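Mannosylglycerate hydrolase MGH1-like glycoside hydrolase domain-containing protein (Thermus thermophilus HB8, PDB 4WVA) hydrolyses mannosylglycerate, a solute made by thermophiles under osmotic stress, to mannose and glycerate, and can probably cleave glucosylglycerate in the same way. Local coordinates at residues V9-L12 with Q13-S16; K191-P195 with E196-R200; K201-Y204 with D205-S209. All blocks are in the same frame, centred on the assembly; numbering follows the deposited sequence.

Contact 1 (V9-L12 with Q13-S16); sequences VEVL and QRNS
The guanidinium of Arg14 meets Val11 at its edge: NH2 comes 4.0 Å from Val11 CG2, close to the plane of the group. Glu10 approaches obliquely, its backbone O near NE, and its carboxylate plane stands 75° from that of the guanidinium. Glu10 OE2 is 4.0 Å from Arg14 NE but well off the plane, so the attraction is a long ion pair of charges alone, with no N-H aimed at the oxygen. Glu10 has CG anti to its backbone N (chi1 178°) and an extended chain, which carries the acid out beside the arginine. Its OE1 also forms a salt bridge with Lys7, one turn earlier.

Below these side chains run the i to i+4 bonds of an alpha-helix: Gln13 N to Val9 O at 2.9 Å, Arg14 N to Glu10 O at 2.8 Å and Asn15 N to Val11 O at 2.9 Å. Long polar chains suit the outer side, and the methylenes of Gln13 lie alongside Val9, CG to CG1 at 4.1 Å. Val11 and Leu12, branched and apolar, face the buried side. Beyond them Ser16 OG bonds to Arg50 and to the backbone N of Gly18. Within the (alpha/alpha)6-barrel, Val11 packs on Ala412 and Leu12 on Leu416 of helix 409-418, while Leu12 and Gln13 also touch Trp43 of helix 33-43.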
loop_
_atom_site.group_PDB
_atom_site.type_symbol
_atom_site.label_atom_id
_atom_site.label_comp_id
_atom_site.label_asym_id
_atom_site.label_seq_id
_atom_site.Cartn_x
_atom_site.Cartn_y
_atom_site.Cartn_z
ATOM N N VAL A 9 -30.367 22.446 13.107
ATOM C CA VAL A 9 -29.841 23.217 14.214
ATOM C C VAL A 9 -30.797 23.137 15.408
ATOM O O VAL A 9 -30.346 22.992 16.541
ATOM C CB VAL A 9 -29.565 24.696 13.834
ATOM C CG1 VAL A 9 -29.253 25.532 15.058
ATOM C CG2 VAL A 9 -28.424 24.796 12.833
ATOM N N GLU A 10 -32.102 23.208 15.158
ATOM C CA GLU A 10 -33.097 23.074 16.218
ATOM C C GLU A 10 -32.949 21.739 16.964
ATOM O O GLU A 10 -32.992 21.704 18.205
ATOM C CB GLU A 10 -34.509 23.225 15.643
ATOM C CG GLU A 10 -35.612 23.056 16.664
ATOM C CD GLU A 10 -36.988 22.948 16.033
ATOM O OE1 GLU A 10 -37.178 23.434 14.880
ATOM O OE2 GLU A 10 -37.875 22.366 16.714
ATOM N N VAL A 11 -32.743 20.655 16.220
ATOM C CA VAL A 11 -32.565 19.332 16.839
ATOM C C VAL A 11 -31.334 19.315 17.732
ATOM O O VAL A 11 -31.393 18.833 18.872
ATOM C CB VAL A 11 -32.482 18.201 15.785
ATOM C CG1 VAL A 11 -32.069 16.877 16.435
ATOM C CG2 VAL A 11 -33.805 18.074 15.044
ATOM N N LEU A 12 -30.211 19.828 17.230
ATOM C CA LEU A 12 -28.978 19.823 18.028
ATOM C C LEU A 12 -29.132 20.667 19.282
ATOM O O LEU A 12 -28.727 20.251 20.364
ATOM C CB LEU A 12 -27.782 20.285 17.216
ATOM C CG LEU A 12 -27.338 19.361 16.078
ATOM C CD1 LEU A 12 -26.049 19.865 15.457
ATOM C CD2 LEU A 12 -27.186 17.917 16.558
ATOM N N GLN A 13 -29.712 21.855 19.134
ATOM C CA GLN A 13 -29.919 22.716 20.305
ATOM C C GLN A 13 -30.901 22.123 21.321
ATOM O O GLN A 13 -30.676 22.245 22.525
ATOM C CB GLN A 13 -30.321 24.122 19.885
ATOM C CG GLN A 13 -29.234 24.873 19.114
ATOM C CD GLN A 13 -28.118 25.446 19.965
ATOM O OE1 GLN A 13 -27.721 24.883 20.987
ATOM N NE2 GLN A 13 -27.569 26.567 19.514
ATOM N N ARG A 14 -31.955 21.464 20.842
ATOM C CA ARG A 14 -32.897 20.758 21.729
ATOM C C ARG A 14 -32.230 19.617 22.478
ATOM O O ARG A 14 -32.510 19.400 23.675
ATOM C CB ARG A 14 -34.120 20.211 20.964
ATOM C CG ARG A 14 -35.134 21.279 20.568
ATOM C CD ARG A 14 -36.446 20.667 20.054
ATOM N NE ARG A 14 -36.239 19.620 19.037
ATOM C CZ ARG A 14 -36.653 18.347 19.108
ATOM N NH1 ARG A 14 -37.325 17.882 20.165
ATOM N NH2 ARG A 14 -36.387 17.510 18.102
ATOM N N ASN A 15 -31.330 18.896 21.793
ATOM C CA ASN A 15 -30.664 17.748 22.414
ATOM C C ASN A 15 -29.398 18.128 23.187
ATOM O O ASN A 15 -28.783 17.285 23.840
ATOM C CB ASN A 15 -30.321 16.689 21.352
ATOM C CG ASN A 15 -31.545 16.044 20.725
ATOM O OD1 ASN A 15 -31.427 15.359 19.687
ATOM N ND2 ASN A 15 -32.695 16.217 21.327
ATOM N N SER A 16 -28.994 19.385 23.120
ATOM C CA SER A 16 -27.810 19.834 23.863
ATOM C C SER A 16 -28.095 19.850 25.342
ATOM O O SER A 16 -29.183 20.254 25.764
ATOM C CB SER A 16 -27.388 21.231 23.428
ATOM O OG SER A 16 -26.228 21.632 24.130
#

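Contact 2 (K191-P195 with E196-R200); sequences KHVNP and EERPR
Val193 and Arg198 cross at about a right angle where the loop before helix 201-216 folds through two overlapping beta-turns, with a short 3-10 segment at Pro195-Glu197. Arg198, a predicted substrate-binding residue, starts with CB 3.7 Å from Pro195 O. Its CG lies 3.6 Å from Val193 CG1, and a bend at chi2 (-69°) lays CD against the same methyl, so the aliphatic half of the arginine is packed against a branched apolar side chain. A second bend, at chi3 (-61°), sets the direction in which NE leaves. NE forms a salt bridge with Asp189, NH1 bonds to Tyr28 OH and NH2 probably to Tyr204 OH, and the group makes a cation-pi contact with Tyr349. With each nitrogen engaged, the guanidinium has little freedom to rotate, and an arginine suits a place that needs three donors around one flat cation.

The turns hold the root of this side chain. Asn194 closes an Asx turn, its OD1 accepting Glu196 N at 2.9 Å, while its backbone O accepts Glu197 N at 2.8 Å from above the carbonyl plane. Pro195 fits the next position, since its ring fixes phi near the value the turn needs. Its O receives Arg198 N at 3.1 Å, with the donor 67° out of the carbonyl plane. Glu197 OE1 bonds to Gly404 N and, through a water, to Asn194 N. A second water donates to both Pro195 O, at 2.6 Å, and Pro199 O, at 2.8 Å.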
loop_
_atom_site.group_PDB
_atom_site.type_symbol
_atom_site.label_atom_id
_atom_site.label_comp_id
_atom_site.label_asym_id
_atom_site.label_seq_id
_atom_site.Cartn_x
_atom_site.Cartn_y
_atom_site.Cartn_z
ATOM N N LYS A 191 -40.208 2.320 25.451
ATOM C CA LYS A 191 -41.013 3.533 25.748
ATOM C C LYS A 191 -40.982 4.491 24.556
ATOM O O LYS A 191 -41.930 5.229 24.307
ATOM C CB LYS A 191 -40.476 4.261 26.990
ATOM C CG LYS A 191 -41.136 5.605 27.309
ATOM C CD LYS A 191 -40.911 6.021 28.769
ATOM C CE LYS A 191 -41.118 7.516 29.012
ATOM N NZ LYS A 191 -42.316 8.105 28.375
ATOM N N HIS A 192 -39.874 4.460 23.819
ATOM C CA HIS A 192 -39.600 5.439 22.765
ATOM C C HIS A 192 -39.687 4.937 21.336
ATOM O O HIS A 192 -39.878 5.732 20.422
ATOM C CB HIS A 192 -38.202 5.997 22.980
ATOM C CG HIS A 192 -37.897 6.288 24.403
ATOM N ND1 HIS A 192 -38.365 7.407 25.054
ATOM C CD2 HIS A 192 -37.192 5.586 25.318
ATOM C CE1 HIS A 192 -37.950 7.385 26.305
ATOM N NE2 HIS A 192 -37.241 6.292 26.488
ATOM N N VAL A 193 -39.510 3.635 21.143
ATOM C CA VAL A 193 -39.423 3.045 19.817
ATOM C C VAL A 193 -40.195 1.749 19.801
ATOM O O VAL A 193 -40.090 0.959 20.739
ATOM C CB VAL A 193 -37.960 2.737 19.461
ATOM C CG1 VAL A 193 -37.871 2.097 18.081
ATOM C CG2 VAL A 193 -37.142 4.021 19.537
ATOM N N ASN A 194 -40.948 1.529 18.728
ATOM C CA ASN A 194 -41.683 0.283 18.585
ATOM C C ASN A 194 -40.750 -0.918 18.627
ATOM O O ASN A 194 -39.724 -0.912 17.948
ATOM C CB ASN A 194 -42.470 0.243 17.289
ATOM C CG ASN A 194 -43.490 -0.879 17.286
ATOM O OD1 ASN A 194 -43.165 -2.038 17.006
ATOM N ND2 ASN A 194 -44.735 -0.544 17.635
ATOM N N PRO A 195 -41.116 -1.974 19.395
ATOM C CA PRO A 195 -40.257 -3.158 19.462
ATOM C C PRO A 195 -39.862 -3.756 18.112
ATOM O O PRO A 195 -38.790 -4.344 18.027
ATOM C CB PRO A 195 -41.115 -4.168 20.258
ATOM C CG PRO A 195 -41.967 -3.313 21.123
ATOM C CD PRO A 195 -42.294 -2.111 20.281
ATOM N N GLU A 196 -40.703 -3.611 17.085
ATOM C CA GLU A 196 -40.422 -4.152 15.753
ATOM C C GLU A 196 -39.195 -3.478 15.111
ATOM O O GLU A 196 -38.620 -4.012 14.163
ATOM C CB GLU A 196 -41.629 -4.013 14.823
ATOM C CG GLU A 196 -42.811 -4.908 15.188
ATOM C CD GLU A 196 -43.967 -4.803 14.199
ATOM O OE1 GLU A 196 -43.716 -4.696 12.977
ATOM O OE2 GLU A 196 -45.141 -4.836 14.641
ATOM N N GLU A 197 -38.804 -2.315 15.645
ATOM C CA GLU A 197 -37.673 -1.552 15.107
ATOM C C GLU A 197 -36.427 -1.698 15.970
ATOM O O GLU A 197 -35.393 -1.082 15.690
ATOM C CB GLU A 197 -38.069 -0.073 14.997
ATOM C CG GLU A 197 -39.159 0.165 13.966
ATOM C CD GLU A 197 -39.767 1.555 14.028
ATOM O OE1 GLU A 197 -39.193 2.462 14.639
ATOM O OE2 GLU A 197 -40.842 1.741 13.413
ATOM N N ARG A 198 -36.506 -2.529 17.000
ATOM C CA ARG A 198 -35.447 -2.696 17.995
ATOM C C ARG A 198 -34.924 -4.136 18.068
ATOM O O ARG A 198 -35.551 -5.060 17.535
ATOM C CB ARG A 198 -36.000 -2.307 19.369
ATOM C CG ARG A 198 -36.372 -0.836 19.492
ATOM C CD ARG A 198 -35.146 0.087 19.474
ATOM N NE ARG A 198 -34.228 -0.188 20.584
ATOM C CZ ARG A 198 -33.050 0.416 20.758
ATOM N NH1 ARG A 198 -32.655 1.339 19.888
ATOM N NH2 ARG A 198 -32.274 0.098 21.797
ATOM N N PRO A 199 -33.771 -4.333 18.747
ATOM C CA PRO A 199 -33.330 -5.711 18.979
ATOM C C PRO A 199 -34.400 -6.492 19.727
ATOM O O PRO A 199 -35.157 -5.909 20.503
ATOM C CB PRO A 199 -32.090 -5.550 19.868
ATOM C CG PRO A 199 -31.603 -4.165 19.599
ATOM C CD PRO A 199 -32.858 -3.361 19.379
ATOM N N ARG A 200 -34.454 -7.789 19.463
ATOM C CA ARG A 200 -35.432 -8.667 20.109
ATOM C C ARG A 200 -35.046 -9.038 21.527
ATOM O O ARG A 200 -33.943 -8.772 21.989
ATOM C CB ARG A 200 -35.593 -9.926 19.284
ATOM C CG ARG A 200 -36.160 -9.666 17.913
ATOM C CD ARG A 200 -36.306 -10.963 17.157
ATOM N NE ARG A 200 -36.510 -10.754 15.723
ATOM C CZ ARG A 200 -37.624 -11.026 15.049
ATOM N NH1 ARG A 200 -38.687 -11.540 15.660
ATOM N NH2 ARG A 200 -37.673 -10.803 13.739
HETATM O O HOH W 1 -41.027 3.595 16.527
HETATM O O HOH W 2 -37.914 -5.605 20.137
#

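Contact 3 (K201-Y204 with D205-S209); sequences KEDY and DRYLS
Lys201 and Asp205 pair across the first turn of helix 201-216, an alpha-helix whose N-cap position is held by Arg200. The charged interaction is a salt bridge: Lys201 NZ donates to Asp205 OD2 at 2.8 Å, on the syn lone pair. A last torsion of -63° folds the otherwise extended lysine back so that NZ arrives there. Asp205 OD1 is occupied too, by Tyr185 OH and by a water that also makes a weak bond to NZ, so both oxygens of this buried acid have partners. Asp203 puts OD2 on Arg200 N, as the acid does in one half of a capping box. Acids suit this end of a helix, where the dipole would probably stabilise their charge.

Among the remaining hydrogen bonds, Glu202 O takes two donors from one residue, Arg206. Arg206 N reaches Glu202 O only weakly, at 3.5 Å, whereas Arg206 NH1 lies 2.9 Å from the same oxygen, which sits in the guanidinium plane. Backbone bonds of Asp205 N to Lys201 O, Tyr207 N to Asp203 O and Leu208 N to Tyr204 O complete the turns.

Aromatic contacts form the third group. Tyr207 turns an edge toward the face of Tyr204, centroids 5.2 Å apart and planes at 56°, led by CD2. Leu208 CD2 adds an apolar contact at 4.1 Å from Tyr204 CD1. A tyrosine suits position 204 because its ring also serves a cation-pi contact with Arg187 while its hydroxyl serves Arg198. Tyr207 meets the ring of Trp160 as well. One face of the Tyr207 ring covers Asp203 O, and the ring runs beside the Asp203 side chain. Both reach the same water, which lies 2.7 Å from Asp203 OD1 and 2.7 Å from Tyr207 OH.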
loop_
_atom_site.group_PDB
_atom_site.type_symbol
_atom_site.label_atom_id
_atom_site.label_comp_id
_atom_site.label_asym_id
_atom_site.label_seq_id
_atom_site.Cartn_x
_atom_site.Cartn_y
_atom_site.Cartn_z
ATOM N N LYS A 201 -35.972 -9.682 22.233
ATOM C CA LYS A 201 -35.677 -10.164 23.572
ATOM C C LYS A 201 -34.417 -11.042 23.630
ATOM O O LYS A 201 -33.617 -10.936 24.558
ATOM C CB LYS A 201 -36.871 -10.965 24.111
ATOM C CG LYS A 201 -36.578 -11.636 25.441
ATOM C CD LYS A 201 -37.811 -12.340 25.989
ATOM C CE LYS A 201 -37.549 -12.916 27.373
ATOM N NZ LYS A 201 -36.490 -13.961 27.360
ATOM N N GLU A 202 -34.273 -11.926 22.657
ATOM C CA GLU A 202 -33.177 -12.900 22.643
ATOM C C GLU A 202 -31.838 -12.188 22.482
ATOM O O GLU A 202 -30.823 -12.603 23.030
ATOM C CB GLU A 202 -33.379 -13.897 21.502
ATOM C CG GLU A 202 -34.557 -14.856 21.688
ATOM C CD GLU A 202 -35.928 -14.201 21.545
ATOM O OE1 GLU A 202 -36.064 -13.173 20.834
ATOM O OE2 GLU A 202 -36.882 -14.714 22.173
ATOM N N ASP A 203 -31.857 -11.081 21.748
ATOM C CA ASP A 203 -30.672 -10.213 21.647
ATOM C C ASP A 203 -30.334 -9.570 22.984
ATOM O O ASP A 203 -29.218 -9.715 23.499
ATOM C CB ASP A 203 -30.895 -9.104 20.616
ATOM C CG ASP A 203 -31.178 -9.632 19.249
ATOM O OD1 ASP A 203 -30.336 -10.347 18.701
ATOM O OD2 ASP A 203 -32.248 -9.335 18.718
ATOM N N TYR A 204 -31.295 -8.862 23.576
ATOM C CA TYR A 204 -31.041 -8.235 24.863
ATOM C C TYR A 204 -30.633 -9.213 25.958
ATOM O O TYR A 204 -29.794 -8.890 26.778
ATOM C CB TYR A 204 -32.216 -7.378 25.337
ATOM C CG TYR A 204 -32.047 -5.912 25.006
ATOM C CD1 TYR A 204 -31.616 -4.994 25.955
ATOM C CD2 TYR A 204 -32.347 -5.452 23.742
ATOM C CE1 TYR A 204 -31.473 -3.647 25.627
ATOM C CE2 TYR A 204 -32.201 -4.121 23.403
ATOM C CZ TYR A 204 -31.782 -3.223 24.340
ATOM O OH TYR A 204 -31.657 -1.893 23.977
ATOM N N ASP A 205 -31.217 -10.411 25.967
ATOM C CA ASP A 205 -30.824 -11.411 26.958
ATOM C C ASP A 205 -29.318 -11.653 26.920
ATOM O O ASP A 205 -28.646 -11.700 27.953
ATOM C CB ASP A 205 -31.551 -12.732 26.698
ATOM C CG ASP A 205 -33.006 -12.714 27.151
ATOM O OD1 ASP A 205 -33.431 -11.759 27.842
ATOM O OD2 ASP A 205 -33.730 -13.671 26.800
ATOM N N ARG A 206 -28.795 -11.763 25.704
ATOM C CA ARG A 206 -27.376 -12.024 25.484
ATOM C C ARG A 206 -26.515 -10.766 25.684
ATOM O O ARG A 206 -25.433 -10.857 26.239
ATOM C CB ARG A 206 -27.195 -12.696 24.118
ATOM C CG ARG A 206 -27.810 -14.097 24.113
ATOM C CD ARG A 206 -28.074 -14.685 22.749
ATOM N NE ARG A 206 -28.534 -16.064 22.911
ATOM C CZ ARG A 206 -29.778 -16.412 23.246
ATOM N NH1 ARG A 206 -30.724 -15.491 23.406
ATOM N NH2 ARG A 206 -30.084 -17.705 23.417
ATOM N N TYR A 207 -27.011 -9.584 25.299
ATOM C CA TYR A 207 -26.344 -8.334 25.660
ATOM C C TYR A 207 -26.104 -8.246 27.184
ATOM O O TYR A 207 -25.024 -7.865 27.642
ATOM C CB TYR A 207 -27.126 -7.070 25.196
ATOM C CG TYR A 207 -27.483 -6.941 23.716
ATOM C CD1 TYR A 207 -26.832 -7.684 22.722
ATOM C CD2 TYR A 207 -28.467 -6.024 23.299
ATOM C CE1 TYR A 207 -27.177 -7.553 21.381
ATOM C CE2 TYR A 207 -28.823 -5.897 21.964
ATOM C CZ TYR A 207 -28.173 -6.657 21.002
ATOM O OH TYR A 207 -28.536 -6.524 19.678
ATOM N N LEU A 208 -27.140 -8.567 27.968
ATOM C CA LEU A 208 -27.061 -8.455 29.422
ATOM C C LEU A 208 -26.204 -9.552 30.043
ATOM O O LEU A 208 -25.421 -9.290 30.953
ATOM C CB LEU A 208 -28.467 -8.392 30.055
ATOM C CG LEU A 208 -29.021 -6.972 30.239
ATOM C CD1 LEU A 208 -28.243 -6.231 31.315
ATOM C CD2 LEU A 208 -29.011 -6.170 28.951
ATOM N N SER A 209 -26.321 -10.765 29.523
ATOM C CA SER A 209 -25.441 -11.866 29.964
ATOM C C SER A 209 -23.961 -11.478 29.868
ATOM O O SER A 209 -23.166 -11.692 30.801
ATOM C CB SER A 209 -25.713 -13.130 29.159
ATOM O OG SER A 209 -24.790 -14.151 29.514
HETATM O O HOH W 3 -35.230 -12.297 29.901
HETATM O O HOH W 4 -28.087 -8.846 18.294
#

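Overall arrangement
Contacts 2 and 3 are consecutive in the chain, their centres 14 Å apart, and they meet directly. Arg198 NH2 lies 3.0 Å from Tyr204 OH, a probable hydrogen bond, while Pro199 CB packs on Tyr204 CE2 at 3.8 Å and Tyr207 OH at 3.7 Å. The loop thus brings a probable substrate-binding arginine, about 5 Å from a bound Tris molecule, onto the helix whose Tyr207 side chain comes within about 4 Å of Asp165, the probable proton donor. Contact 1 stands apart, its centre 23 Å from that of contact 2 and 32 Å from that of contact 3, although its Asn15 side chain is about 8 Å from that of Tyr28, one of the partners of Arg198.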